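Local coordinates for peptide amidase (Stenotrophomonas maltophilia, PDB 1M22), which probably hydrolyses amide bonds as an amidase signature enzyme, acting on peptide amides, at residues P416-A421 against P432-S437; E399-A404 against Y436-V441; N88-P93 against E335-T340; Q104-D109 against R342-S347; A174-S179 against M227-A232. One frame throughout, in Å; residues are numbered along the deposited sequence.

Overall arrangement
All five contacts belong to one chain, folded round a large mixed sheet with helices packed against it. Interactions 1 and 2 lie about 14 Å apart between centres and share the start of helix 436-442, which meets a post-strand loop in one and helix 383-407 in the other. Interactions 3 and 4, centres about 7 Å apart, touch directly: both join the loop after strand 82-86 to the end of helix 319-340 or the turn beyond it. They close before 1 and 2 open. Interaction 5 lies at the ends of the adjacent antiparallel strands 180-185 and 223-228, nested within the loops closed by 3 and 4, so early and late parts of the chain are interleaved.

Interaction 1 (P416-A421 against P432-S437); sequences PTTGVA and PGESYS
The Tyr436 ring turns an edge to the loop after strand 412-416: the carbonyl oxygen Thr417 O lies in the ring plane, 3.4 Å from Tyr436 CD2, a contact of the weakly polar C-H edge with an oxygen. Beyond the two segments, Leu462 of strand 457-464, Val191 and Asp187 pack against the tyrosine. The other flat group, the carboxylate of Glu434, is met at one oxygen. Thr418 OG1 donates a hydrogen bond to Glu434 OE2 at 2.6 Å, arriving on the anti lone pair, which faces away from OE1. The two side chains run alongside each other in the same direction, and Thr418 OG1 stands opposite its own backbone nitrogen (chi1 -176°), turned to the acid. A water ties the backbones together. It gives one hydrogen to Pro416 O and the other to Thr417 O, the latter at 2.7 Å. In return it accepts from Ser435 N at 2.8 Å. Thr417 OG1 is occupied elsewhere, bonded to Thr448. The Tyr436 side chain is about 8 Å from that of the nucleophile Ser189, which places the contact close to the active site. Chemically, Thr417 O is shared between a water hydrogen and an aromatic edge, while the short bond donated by Thr418 is consistent with an ionised Glu434, whose negative charge it would help to stabilise.

Interaction 2 (E399-A404 against Y436-V441); sequences EGIDAA and YSAAAV
Ile401 reaches from helix 383-407 straight at the flank of helix 436-442, where Ala438 and Ala439 receive it. Its CG1 arm stands opposite the carbonyl carbon of its own residue (chi1 -72°) and the chain runs on extended (chi2 170°), which carries CD1 furthest across. That methyl touches down less on the alanine side chains than on the backbone between them: Ile401 CD1 lies 3.6 Å from Ala439 N and 3.7 Å from Ala438 C. Ala438 has its CB directed at the isoleucine and meets the arm along its length, 3.9 Å from Ile401 CD1 and 3.9 Å from Ile401 CG1. The CB of Ala439 leans to one side and makes the looser touch, 4.2 Å from Ile401 CD1. With only methyls on this flank, the helices come close, the nearest alpha carbons, those of Ile401 and Ala438, being 6.9 Å apart. The side chains meet through carbon alone, in a buried contact. The wider pi-type turn at 399-401 contains Ile401, and the helix is kinked around it. Around this pair, Leu312 and Trp318 also pack on Ala438, and Met464 of strand 457-464 on Ala439; further along the same helix, Val441 meets Ala392 and Ala396, so helix 436-442 is wedged between helix 383-407 and the sheet.

Interaction 3 (N88-P93 against E335-T340); sequences NINAAP and ERYFNT
Tyr337 and Asn90 make this contact on their own, reaching for each other from opposite directions out of helix 319-340 and the loop after strand 82-86. Tyr337 OH donates a hydrogen bond to Asn90 OD1, and the separation of 2.6 Å is short. The hydroxyl approaches in the plane of the amide carbonyl with a C=O...O angle of 124°, directly on a lone pair. Seen from the tyrosine, OD1 lies at the ring edge, in the ring plane. The amide plane itself is turned 62° from the ring, and Asn90 ND2 lies further off, 3.6 Å from Tyr337 OH. Tyr337 carries its ring opposite the backbone nitrogen (chi1 170°), which swings the hydroxyl clear of the helix and into the loop. With the alpha carbons 10.9 Å apart, the two side chains alone span the distance. His341 meets the tyrosine ring and also touches Asn90, as do Thr96 and Pro108, so the polar pair is embedded. The loop side is fixed as well: the Asn90 backbone is hydrogen-bonded to Ala111 and Gly213. Lys86, the active-site lysine, ends strand 82-86 and its side chain is about 10 Å from that of Asn90. The bond thus ties the loop following the catalytic-lysine strand to a long helix, within the layered alpha/beta fold of the amidase signature family.

Interaction 4 (Q104-D109 against R342-S347); sequences QGFRPD and RAPLRS
With its ring swung opposite the backbone nitrogen (chi1 173°) and turned about CB-CG to a chi2 of 58°, Phe106 presents one face to Ala343. The methyl CB of Ala343 sits over that face in a CH-pi contact, 4.0 Å from the ring centroid and 20° off the normal, somewhat toward the rim. Ala343 CA comes closer still, 3.6 Å from Phe106 CE1. On the opposite face lies Pro108, from the phenylalanine's own segment: Pro108 CD stands 3.5 Å above the ring plane, over its centre. The ring is therefore sandwiched between a proline methylene and an alanine methyl. Pro344 adds a third neighbour: its side chain and that of Phe106 cross at about a right angle, and Pro344 CD meets the ring obliquely, 3.8 Å from Phe106 CD1. Tyr337 and His341 also pack against Phe106, which helps explain why this ring is buried although the turn beside it is largely exposed. Carbon-to-carbon packing carries most of the contact. What brings Ala343 to this place is a Schellman motif at the end of helix 319-340, in which Arg342, at positive phi, is the C-prime residue: Ala343 N bonds back to Phe338 O and Arg342 N to Asn339 O. Phe106 thus packs onto a helix C-terminus, just where the chain turns toward helix 348-357.

Interaction 5 (A174-S179 against M227-A232); sequences AANLAS and MARSVA
A Schellman motif ends helix 167-174, and the turn leaving it receives Arg229, which follows strand 223-228 of the central sheet. Asn176, at positive phi, is the C-prime residue, with Leu177 N bonded back to Ala172 O and Asn176 N to Val173 O. Arg229 lays its side chain into this turn: the chain is extended as far as CD and then bends (chi3 -63°), which brings the guanidinium alongside the backbone of Ala178 and Ser179. Its NH1 donates to Ala178 O at 3.1 Å, with an N-H...O angle of 162°; the oxygen lies near the guanidinium plane and is approached almost head-on. The same nitrogen also bonds Val173 O, so one NH1 draws together the last turn of the helix and the segment leading into strand 180-185. The positive guanidinium would be expected to interact favourably with the negative end of the helix dipole. Over one guanidinium face lies the amide of Asn176, its plane tilted 35° from that of the arginine, and Glu10 also packs against Arg229. Strands 180-185 and 223-228 are antiparallel neighbours, and Met227 pairs with Ala181 through the backbone. Toward Ser179 and Arg229 the backbones no longer pair directly, and a water takes over. It donates to Ser179 O at 2.7 Å and accepts from Arg229 N at 2.8 Å, its oxygen resting 3.3 Å above the second face of the Arg229 guanidinium, over the centre.

Interaction 1 (P416-A421 against P432-S437)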
# COMPACT_ATOMS: atom_id res chain seq x y z
N PRO A 416 -6.62 -0.25 -16.29
CA PRO A 416 -5.43 0.53 -15.97
C PRO A 416 -5.71 0.98 -14.53
O PRO A 416 -6.86 1.26 -14.19
CB PRO A 416 -5.50 1.70 -16.94
CG PRO A 416 -6.28 1.15 -18.10
CD PRO A 416 -7.36 0.33 -17.42
N THR A 417 -4.69 1.05 -13.69
CA THR A 417 -4.90 1.45 -12.30
C THR A 417 -5.33 2.91 -12.17
O THR A 417 -6.29 3.23 -11.46
CB THR A 417 -3.63 1.22 -11.48
OG1 THR A 417 -3.22 -0.15 -11.64
CG2 THR A 417 -3.87 1.50 -10.00
N THR A 418 -4.62 3.79 -12.86
CA THR A 418 -4.90 5.22 -12.82
C THR A 418 -4.13 5.87 -13.96
O THR A 418 -3.61 5.18 -14.83
CB THR A 418 -4.48 5.82 -11.45
OG1 THR A 418 -4.85 7.20 -11.39
CG2 THR A 418 -2.97 5.68 -11.23
N GLY A 419 -4.07 7.20 -13.96
CA GLY A 419 -3.32 7.91 -14.99
C GLY A 419 -1.88 8.06 -14.55
O GLY A 419 -1.41 7.29 -13.70
N VAL A 420 -1.17 9.03 -15.10
CA VAL A 420 0.23 9.23 -14.72
C VAL A 420 0.39 10.36 -13.72
O VAL A 420 -0.53 11.15 -13.49
CB VAL A 420 1.11 9.54 -15.95
CG1 VAL A 420 1.09 8.36 -16.90
CG2 VAL A 420 0.64 10.81 -16.64
N ALA A 421 1.57 10.43 -13.12
CA ALA A 421 1.87 11.46 -12.13
C ALA A 421 1.67 12.86 -12.71
O ALA A 421 1.93 13.10 -13.90
CB ALA A 421 3.31 11.30 -11.64
N PRO A 432 -10.78 10.56 -14.29
CA PRO A 432 -12.07 9.88 -14.49
C PRO A 432 -11.93 8.46 -15.03
O PRO A 432 -11.13 8.20 -15.93
CB PRO A 432 -12.80 10.79 -15.47
CG PRO A 432 -12.25 12.14 -15.14
CD PRO A 432 -10.77 11.85 -15.00
N GLY A 433 -12.71 7.54 -14.48
CA GLY A 433 -12.67 6.16 -14.95
C GLY A 433 -11.91 5.15 -14.11
O GLY A 433 -11.78 4.00 -14.52
N GLU A 434 -11.41 5.56 -12.95
CA GLU A 434 -10.68 4.62 -12.09
C GLU A 434 -11.65 3.58 -11.54
O GLU A 434 -12.83 3.87 -11.35
CB GLU A 434 -10.00 5.36 -10.94
CG GLU A 434 -9.00 6.41 -11.39
CD GLU A 434 -8.41 7.19 -10.23
OE1 GLU A 434 -9.19 7.72 -9.41
OE2 GLU A 434 -7.17 7.28 -10.14
N SER A 435 -11.15 2.37 -11.28
CA SER A 435 -11.99 1.29 -10.78
C SER A 435 -11.56 0.68 -9.44
O SER A 435 -12.33 -0.09 -8.85
CB SER A 435 -12.04 0.16 -11.81
OG SER A 435 -12.62 0.60 -13.03
N TYR A 436 -10.37 1.03 -8.95
CA TYR A 436 -9.88 0.46 -7.69
C TYR A 436 -10.74 0.73 -6.46
O TYR A 436 -10.65 0.02 -5.46
CB TYR A 436 -8.44 0.90 -7.43
CG TYR A 436 -8.24 2.40 -7.33
CD1 TYR A 436 -8.69 3.11 -6.21
CD2 TYR A 436 -7.62 3.11 -8.35
CE1 TYR A 436 -8.53 4.49 -6.12
CE2 TYR A 436 -7.45 4.49 -8.27
CZ TYR A 436 -7.91 5.17 -7.16
OH TYR A 436 -7.76 6.54 -7.09
N SER A 437 -11.59 1.75 -6.53
CA SER A 437 -12.45 2.07 -5.39
C SER A 437 -13.39 0.92 -5.08
O SER A 437 -13.76 0.70 -3.93
CB SER A 437 -13.26 3.33 -5.67
OG SER A 437 -14.11 3.64 -4.58
O HOH W 1 -8.51 1.79 -11.98

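Interaction 2 (E399-A404 against Y436-V441)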
# COMPACT_ATOMS: atom_id res chain seq x y z
N GLU A 399 -23.14 -6.71 -5.35
CA GLU A 399 -23.81 -6.15 -6.52
C GLU A 399 -22.88 -5.36 -7.43
O GLU A 399 -23.32 -4.71 -8.38
CB GLU A 399 -24.98 -5.28 -6.05
CG GLU A 399 -26.13 -6.11 -5.47
CD GLU A 399 -27.16 -5.28 -4.73
OE1 GLU A 399 -27.37 -4.11 -5.11
OE2 GLU A 399 -27.77 -5.80 -3.78
N GLY A 400 -21.58 -5.43 -7.14
CA GLY A 400 -20.59 -4.72 -7.94
C GLY A 400 -19.60 -5.70 -8.54
O GLY A 400 -19.85 -6.30 -9.58
N ILE A 401 -18.46 -5.87 -7.87
CA ILE A 401 -17.43 -6.78 -8.35
C ILE A 401 -17.97 -8.21 -8.53
O ILE A 401 -17.73 -8.84 -9.56
CB ILE A 401 -16.23 -6.82 -7.37
CG1 ILE A 401 -15.44 -5.51 -7.47
CG2 ILE A 401 -15.34 -8.03 -7.66
CD1 ILE A 401 -14.39 -5.34 -6.38
N ASP A 402 -18.71 -8.71 -7.55
CA ASP A 402 -19.23 -10.07 -7.65
C ASP A 402 -20.24 -10.24 -8.78
O ASP A 402 -20.28 -11.29 -9.42
CB ASP A 402 -19.85 -10.51 -6.33
CG ASP A 402 -18.83 -10.61 -5.21
OD1 ASP A 402 -17.68 -11.01 -5.49
OD2 ASP A 402 -19.19 -10.31 -4.06
N ALA A 403 -21.03 -9.21 -9.04
CA ALA A 403 -22.02 -9.28 -10.11
C ALA A 403 -21.30 -9.37 -11.46
O ALA A 403 -21.71 -10.13 -12.34
CB ALA A 403 -22.92 -8.05 -10.08
N ALA A 404 -20.23 -8.61 -11.62
CA ALA A 404 -19.47 -8.63 -12.87
C ALA A 404 -18.76 -9.98 -13.04
O ALA A 404 -18.75 -10.54 -14.13
CB ALA A 404 -18.45 -7.50 -12.89
N TYR A 436 -10.37 1.03 -8.95
CA TYR A 436 -9.88 0.46 -7.69
C TYR A 436 -10.74 0.73 -6.46
O TYR A 436 -10.65 0.02 -5.46
CB TYR A 436 -8.44 0.90 -7.43
CG TYR A 436 -8.24 2.40 -7.33
CD1 TYR A 436 -8.69 3.11 -6.21
CD2 TYR A 436 -7.62 3.11 -8.35
CE1 TYR A 436 -8.53 4.49 -6.12
CE2 TYR A 436 -7.45 4.49 -8.27
CZ TYR A 436 -7.91 5.17 -7.16
OH TYR A 436 -7.76 6.54 -7.09
N SER A 437 -11.59 1.75 -6.53
CA SER A 437 -12.45 2.07 -5.39
C SER A 437 -13.39 0.92 -5.08
O SER A 437 -13.76 0.70 -3.93
CB SER A 437 -13.26 3.33 -5.67
OG SER A 437 -14.11 3.64 -4.58
N ALA A 438 -13.79 0.17 -6.11
CA ALA A 438 -14.70 -0.95 -5.91
C ALA A 438 -14.10 -1.97 -4.94
O ALA A 438 -14.76 -2.42 -4.01
CB ALA A 438 -15.01 -1.62 -7.25
N ALA A 439 -12.84 -2.33 -5.16
CA ALA A 439 -12.19 -3.30 -4.27
C ALA A 439 -12.02 -2.73 -2.87
O ALA A 439 -12.24 -3.42 -1.88
CB ALA A 439 -10.84 -3.71 -4.84
N ALA A 440 -11.64 -1.46 -2.78
CA ALA A 440 -11.46 -0.83 -1.49
C ALA A 440 -12.75 -0.80 -0.67
O ALA A 440 -12.76 -1.16 0.51
CB ALA A 440 -10.92 0.60 -1.67
N VAL A 441 -13.84 -0.39 -1.30
CA VAL A 441 -15.12 -0.30 -0.61
C VAL A 441 -15.72 -1.68 -0.30
O VAL A 441 -16.36 -1.87 0.74
CB VAL A 441 -16.10 0.55 -1.44
CG1 VAL A 441 -17.47 0.59 -0.78
CG2 VAL A 441 -15.54 1.97 -1.57

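Interaction 3 (N88-P93 against E335-T340)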
# COMPACT_ATOMS: atom_id res chain seq x y z
N ASN A 88 2.10 5.25 9.68
CA ASN A 88 0.85 5.18 10.45
C ASN A 88 0.82 3.80 11.12
O ASN A 88 -0.13 3.45 11.82
CB ASN A 88 -0.40 5.41 9.58
CG ASN A 88 -0.52 4.45 8.41
OD1 ASN A 88 0.40 3.69 8.10
ND2 ASN A 88 -1.66 4.50 7.73
N ILE A 89 1.91 3.04 10.94
CA ILE A 89 2.05 1.70 11.53
C ILE A 89 3.00 1.76 12.73
O ILE A 89 4.16 2.15 12.59
CB ILE A 89 2.62 0.70 10.48
CG1 ILE A 89 1.72 0.65 9.25
CG2 ILE A 89 2.78 -0.68 11.11
CD1 ILE A 89 2.29 -0.14 8.08
N ASN A 90 2.51 1.37 13.91
CA ASN A 90 3.32 1.39 15.12
C ASN A 90 4.56 0.51 15.02
O ASN A 90 4.47 -0.65 14.62
CB ASN A 90 2.50 0.92 16.33
CG ASN A 90 1.34 1.84 16.67
OD1 ASN A 90 1.15 2.88 16.05
ND2 ASN A 90 0.56 1.45 17.67
N ALA A 91 5.71 1.05 15.40
CA ALA A 91 6.96 0.29 15.36
C ALA A 91 8.02 0.93 16.25
O ALA A 91 8.57 1.98 15.93
CB ALA A 91 7.48 0.20 13.92
N ALA A 92 8.29 0.28 17.38
CA ALA A 92 9.30 0.79 18.30
C ALA A 92 10.67 0.62 17.65
O ALA A 92 10.87 -0.29 16.84
CB ALA A 92 9.24 0.02 19.61
N PRO A 93 11.65 1.47 18.00
CA PRO A 93 11.57 2.58 18.96
C PRO A 93 11.29 3.92 18.29
O PRO A 93 11.51 4.98 18.88
CB PRO A 93 12.95 2.55 19.60
CG PRO A 93 13.81 2.28 18.41
CD PRO A 93 13.05 1.21 17.63
N GLU A 335 -10.16 7.84 17.89
CA GLU A 335 -10.23 8.04 19.33
C GLU A 335 -9.95 6.74 20.07
O GLU A 335 -9.31 6.75 21.12
CB GLU A 335 -11.58 8.66 19.71
CG GLU A 335 -11.84 9.97 18.97
CD GLU A 335 -12.90 10.85 19.61
OE1 GLU A 335 -13.92 10.31 20.09
OE2 GLU A 335 -12.71 12.09 19.61
N ARG A 336 -10.39 5.61 19.52
CA ARG A 336 -10.12 4.32 20.16
C ARG A 336 -8.61 4.08 20.12
O ARG A 336 -8.02 3.62 21.11
CB ARG A 336 -10.84 3.18 19.43
CG ARG A 336 -10.56 1.79 20.02
CD ARG A 336 -11.50 0.73 19.45
NE ARG A 336 -11.28 0.47 18.03
CZ ARG A 336 -10.26 -0.23 17.55
NH1 ARG A 336 -9.36 -0.75 18.36
NH2 ARG A 336 -10.14 -0.41 16.24
N TYR A 337 -7.98 4.38 18.99
CA TYR A 337 -6.54 4.20 18.85
C TYR A 337 -5.78 5.07 19.85
O TYR A 337 -4.85 4.61 20.51
CB TYR A 337 -6.10 4.52 17.41
CG TYR A 337 -4.60 4.59 17.21
CD1 TYR A 337 -3.89 5.72 17.59
CD2 TYR A 337 -3.89 3.52 16.68
CE1 TYR A 337 -2.51 5.79 17.46
CE2 TYR A 337 -2.50 3.57 16.54
CZ TYR A 337 -1.82 4.71 16.94
OH TYR A 337 -0.46 4.80 16.83
N PHE A 338 -6.17 6.34 19.96
CA PHE A 338 -5.50 7.25 20.89
C PHE A 338 -5.57 6.72 22.32
O PHE A 338 -4.60 6.81 23.07
CB PHE A 338 -6.15 8.65 20.87
CG PHE A 338 -5.82 9.48 19.65
CD1 PHE A 338 -4.66 9.25 18.91
CD2 PHE A 338 -6.65 10.54 19.29
CE1 PHE A 338 -4.34 10.08 17.82
CE2 PHE A 338 -6.34 11.36 18.21
CZ PHE A 338 -5.19 11.13 17.48
N ASN A 339 -6.72 6.16 22.69
CA ASN A 339 -6.91 5.63 24.03
C ASN A 339 -6.13 4.34 24.25
O ASN A 339 -5.45 4.18 25.27
CB ASN A 339 -8.40 5.38 24.28
CG ASN A 339 -8.66 4.67 25.60
OD1 ASN A 339 -8.50 3.45 25.71
ND2 ASN A 339 -9.06 5.44 26.61
N THR A 340 -6.22 3.42 23.30
CA THR A 340 -5.54 2.13 23.38
C THR A 340 -4.03 2.26 23.53
O THR A 340 -3.42 1.53 24.31
CB THR A 340 -5.84 1.28 22.12
OG1 THR A 340 -7.25 1.03 22.04
CG2 THR A 340 -5.09 -0.05 22.19

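Interaction 4 (Q104-D109 against R342-S347)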
# COMPACT_ATOMS: atom_id res chain seq x y z
N GLN A 104 4.85 13.70 16.96
CA GLN A 104 6.29 13.59 16.72
C GLN A 104 7.06 12.91 17.85
O GLN A 104 8.15 12.38 17.62
CB GLN A 104 6.89 14.98 16.46
CG GLN A 104 6.69 15.96 17.61
CD GLN A 104 7.40 17.27 17.38
OE1 GLN A 104 7.17 17.95 16.38
NE2 GLN A 104 8.28 17.64 18.31
N GLY A 105 6.50 12.92 19.05
CA GLY A 105 7.17 12.30 20.18
C GLY A 105 6.43 11.09 20.72
O GLY A 105 6.71 10.61 21.82
N PHE A 106 5.48 10.60 19.94
CA PHE A 106 4.66 9.45 20.30
C PHE A 106 5.31 8.18 19.73
O PHE A 106 5.38 8.01 18.51
CB PHE A 106 3.26 9.67 19.73
CG PHE A 106 2.34 8.49 19.88
CD1 PHE A 106 2.05 7.95 21.12
CD2 PHE A 106 1.72 7.95 18.75
CE1 PHE A 106 1.16 6.89 21.25
CE2 PHE A 106 0.84 6.90 18.87
CZ PHE A 106 0.55 6.36 20.11
N ARG A 107 5.79 7.31 20.61
CA ARG A 107 6.48 6.09 20.19
C ARG A 107 5.88 4.80 20.76
O ARG A 107 6.44 4.19 21.67
CB ARG A 107 7.95 6.18 20.59
CG ARG A 107 8.63 7.47 20.15
CD ARG A 107 10.09 7.51 20.54
NE ARG A 107 10.74 8.76 20.14
CZ ARG A 107 10.55 9.93 20.75
NH1 ARG A 107 9.73 10.02 21.79
NH2 ARG A 107 11.18 11.01 20.31
N PRO A 108 4.73 4.37 20.22
CA PRO A 108 4.05 3.15 20.67
C PRO A 108 4.76 1.85 20.31
O PRO A 108 5.63 1.81 19.43
CB PRO A 108 2.68 3.26 20.01
CG PRO A 108 2.99 3.97 18.73
CD PRO A 108 3.95 5.05 19.17
N ASP A 109 4.38 0.77 20.99
CA ASP A 109 4.95 -0.55 20.75
C ASP A 109 4.53 -1.10 19.39
O ASP A 109 3.55 -0.64 18.80
CB ASP A 109 4.52 -1.52 21.85
CG ASP A 109 4.88 -1.03 23.23
OD1 ASP A 109 6.07 -0.72 23.46
OD2 ASP A 109 3.98 -0.97 24.10
N ARG A 342 -2.47 5.14 24.42
CA ARG A 342 -2.19 6.28 25.29
C ARG A 342 -1.40 7.38 24.60
O ARG A 342 -0.31 7.76 25.05
CB ARG A 342 -1.45 5.80 26.54
CG ARG A 342 -2.19 4.70 27.30
CD ARG A 342 -1.44 4.29 28.55
NE ARG A 342 -1.34 5.39 29.51
CZ ARG A 342 -0.70 5.31 30.67
NH1 ARG A 342 -0.09 4.19 31.01
NH2 ARG A 342 -0.67 6.35 31.49
N ALA A 343 -1.95 7.90 23.51
CA ALA A 343 -1.30 8.96 22.76
C ALA A 343 -1.43 10.29 23.50
O ALA A 343 -2.25 10.43 24.41
CB ALA A 343 -1.93 9.07 21.37
N PRO A 344 -0.60 11.29 23.14
CA PRO A 344 -0.65 12.60 23.79
C PRO A 344 -1.95 13.34 23.45
O PRO A 344 -2.33 14.30 24.12
CB PRO A 344 0.59 13.30 23.25
CG PRO A 344 0.76 12.69 21.89
CD PRO A 344 0.49 11.23 22.15
N LEU A 345 -2.63 12.87 22.41
CA LEU A 345 -3.91 13.42 21.97
C LEU A 345 -4.94 12.42 22.46
O LEU A 345 -4.74 11.21 22.33
CB LEU A 345 -3.97 13.51 20.45
CG LEU A 345 -2.97 14.42 19.73
CD1 LEU A 345 -3.09 14.23 18.23
CD2 LEU A 345 -3.21 15.87 20.12
N ARG A 346 -6.05 12.90 23.00
CA ARG A 346 -7.09 12.01 23.52
C ARG A 346 -8.37 12.02 22.69
O ARG A 346 -9.20 11.13 22.82
CB ARG A 346 -7.42 12.40 24.97
CG ARG A 346 -6.23 12.35 25.91
CD ARG A 346 -6.52 13.05 27.23
NE ARG A 346 -7.63 12.44 27.96
CZ ARG A 346 -7.63 11.20 28.44
NH1 ARG A 346 -6.57 10.42 28.26
NH2 ARG A 346 -8.68 10.74 29.09
N SER A 347 -8.52 13.02 21.83
CA SER A 347 -9.72 13.12 21.02
C SER A 347 -9.44 13.79 19.69
O SER A 347 -8.39 14.40 19.48
CB SER A 347 -10.79 13.92 21.75
OG SER A 347 -10.38 15.27 21.89

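Interaction 5 (A174-S179 against M227-A232)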
# COMPACT_ATOMS: atom_id res chain seq x y z
N ALA A 174 10.54 1.92 -5.33
CA ALA A 174 10.90 2.26 -6.71
C ALA A 174 12.33 2.75 -6.83
O ALA A 174 12.98 2.51 -7.85
CB ALA A 174 9.94 3.32 -7.24
N ALA A 175 12.81 3.44 -5.80
CA ALA A 175 14.16 4.00 -5.79
C ALA A 175 15.19 3.08 -5.14
O ALA A 175 16.33 3.47 -4.92
CB ALA A 175 14.15 5.35 -5.07
N ASN A 176 14.78 1.85 -4.84
CA ASN A 176 15.67 0.87 -4.21
C ASN A 176 16.28 1.36 -2.89
O ASN A 176 17.48 1.17 -2.64
CB ASN A 176 16.77 0.44 -5.19
CG ASN A 176 16.24 -0.47 -6.29
OD1 ASN A 176 15.97 -0.02 -7.41
ND2 ASN A 176 16.08 -1.75 -5.98
N LEU A 177 15.45 1.97 -2.05
CA LEU A 177 15.89 2.45 -0.74
C LEU A 177 15.70 1.36 0.31
O LEU A 177 16.10 1.52 1.46
CB LEU A 177 15.10 3.69 -0.33
CG LEU A 177 15.16 4.90 -1.26
CD1 LEU A 177 14.44 6.07 -0.61
CD2 LEU A 177 16.60 5.28 -1.56
N ALA A 178 15.06 0.26 -0.09
CA ALA A 178 14.83 -0.89 0.78
C ALA A 178 14.44 -2.05 -0.12
O ALA A 178 14.17 -1.86 -1.30
CB ALA A 178 13.72 -0.59 1.78
N SER A 179 14.41 -3.26 0.44
CA SER A 179 14.03 -4.43 -0.33
C SER A 179 12.54 -4.38 -0.65
O SER A 179 12.14 -4.54 -1.81
CB SER A 179 14.34 -5.71 0.45
OG SER A 179 13.76 -6.84 -0.17
N MET A 227 4.29 -3.59 -0.75
CA MET A 227 4.67 -2.77 -1.89
C MET A 227 6.07 -3.26 -2.21
O MET A 227 6.95 -3.33 -1.34
CB MET A 227 4.61 -1.29 -1.50
CG MET A 227 3.18 -0.91 -1.11
SD MET A 227 2.87 0.79 -0.61
CE MET A 227 2.61 1.59 -2.19
N ALA A 228 6.27 -3.64 -3.47
CA ALA A 228 7.53 -4.23 -3.90
C ALA A 228 7.75 -4.02 -5.38
O ALA A 228 6.83 -3.63 -6.10
CB ALA A 228 7.52 -5.72 -3.59
N ARG A 229 8.96 -4.30 -5.85
CA ARG A 229 9.25 -4.13 -7.26
C ARG A 229 8.76 -5.30 -8.09
O ARG A 229 8.61 -5.19 -9.31
CB ARG A 229 10.76 -3.93 -7.46
CG ARG A 229 11.28 -2.61 -6.92
CD ARG A 229 12.80 -2.55 -6.98
NE ARG A 229 13.41 -3.58 -6.15
CZ ARG A 229 13.58 -3.49 -4.84
NH1 ARG A 229 13.20 -2.39 -4.19
NH2 ARG A 229 14.12 -4.50 -4.17
N SER A 230 8.49 -6.43 -7.43
CA SER A 230 8.02 -7.62 -8.13
C SER A 230 6.90 -8.32 -7.37
O SER A 230 6.75 -8.16 -6.16
CB SER A 230 9.18 -8.61 -8.30
OG SER A 230 9.54 -9.17 -7.04
N VAL A 231 6.12 -9.11 -8.11
CA VAL A 231 5.03 -9.86 -7.51
C VAL A 231 5.56 -10.90 -6.53
O VAL A 231 4.96 -11.12 -5.48
CB VAL A 231 4.18 -10.55 -8.61
CG1 VAL A 231 3.11 -11.44 -7.97
CG2 VAL A 231 3.53 -9.50 -9.51
N ALA A 232 6.70 -11.52 -6.85
CA ALA A 232 7.29 -12.51 -5.96
C ALA A 232 7.63 -11.89 -4.60
O ALA A 232 7.41 -12.50 -3.56
CB ALA A 232 8.53 -13.11 -6.60
O HOH W 2 10.82 -5.34 -4.06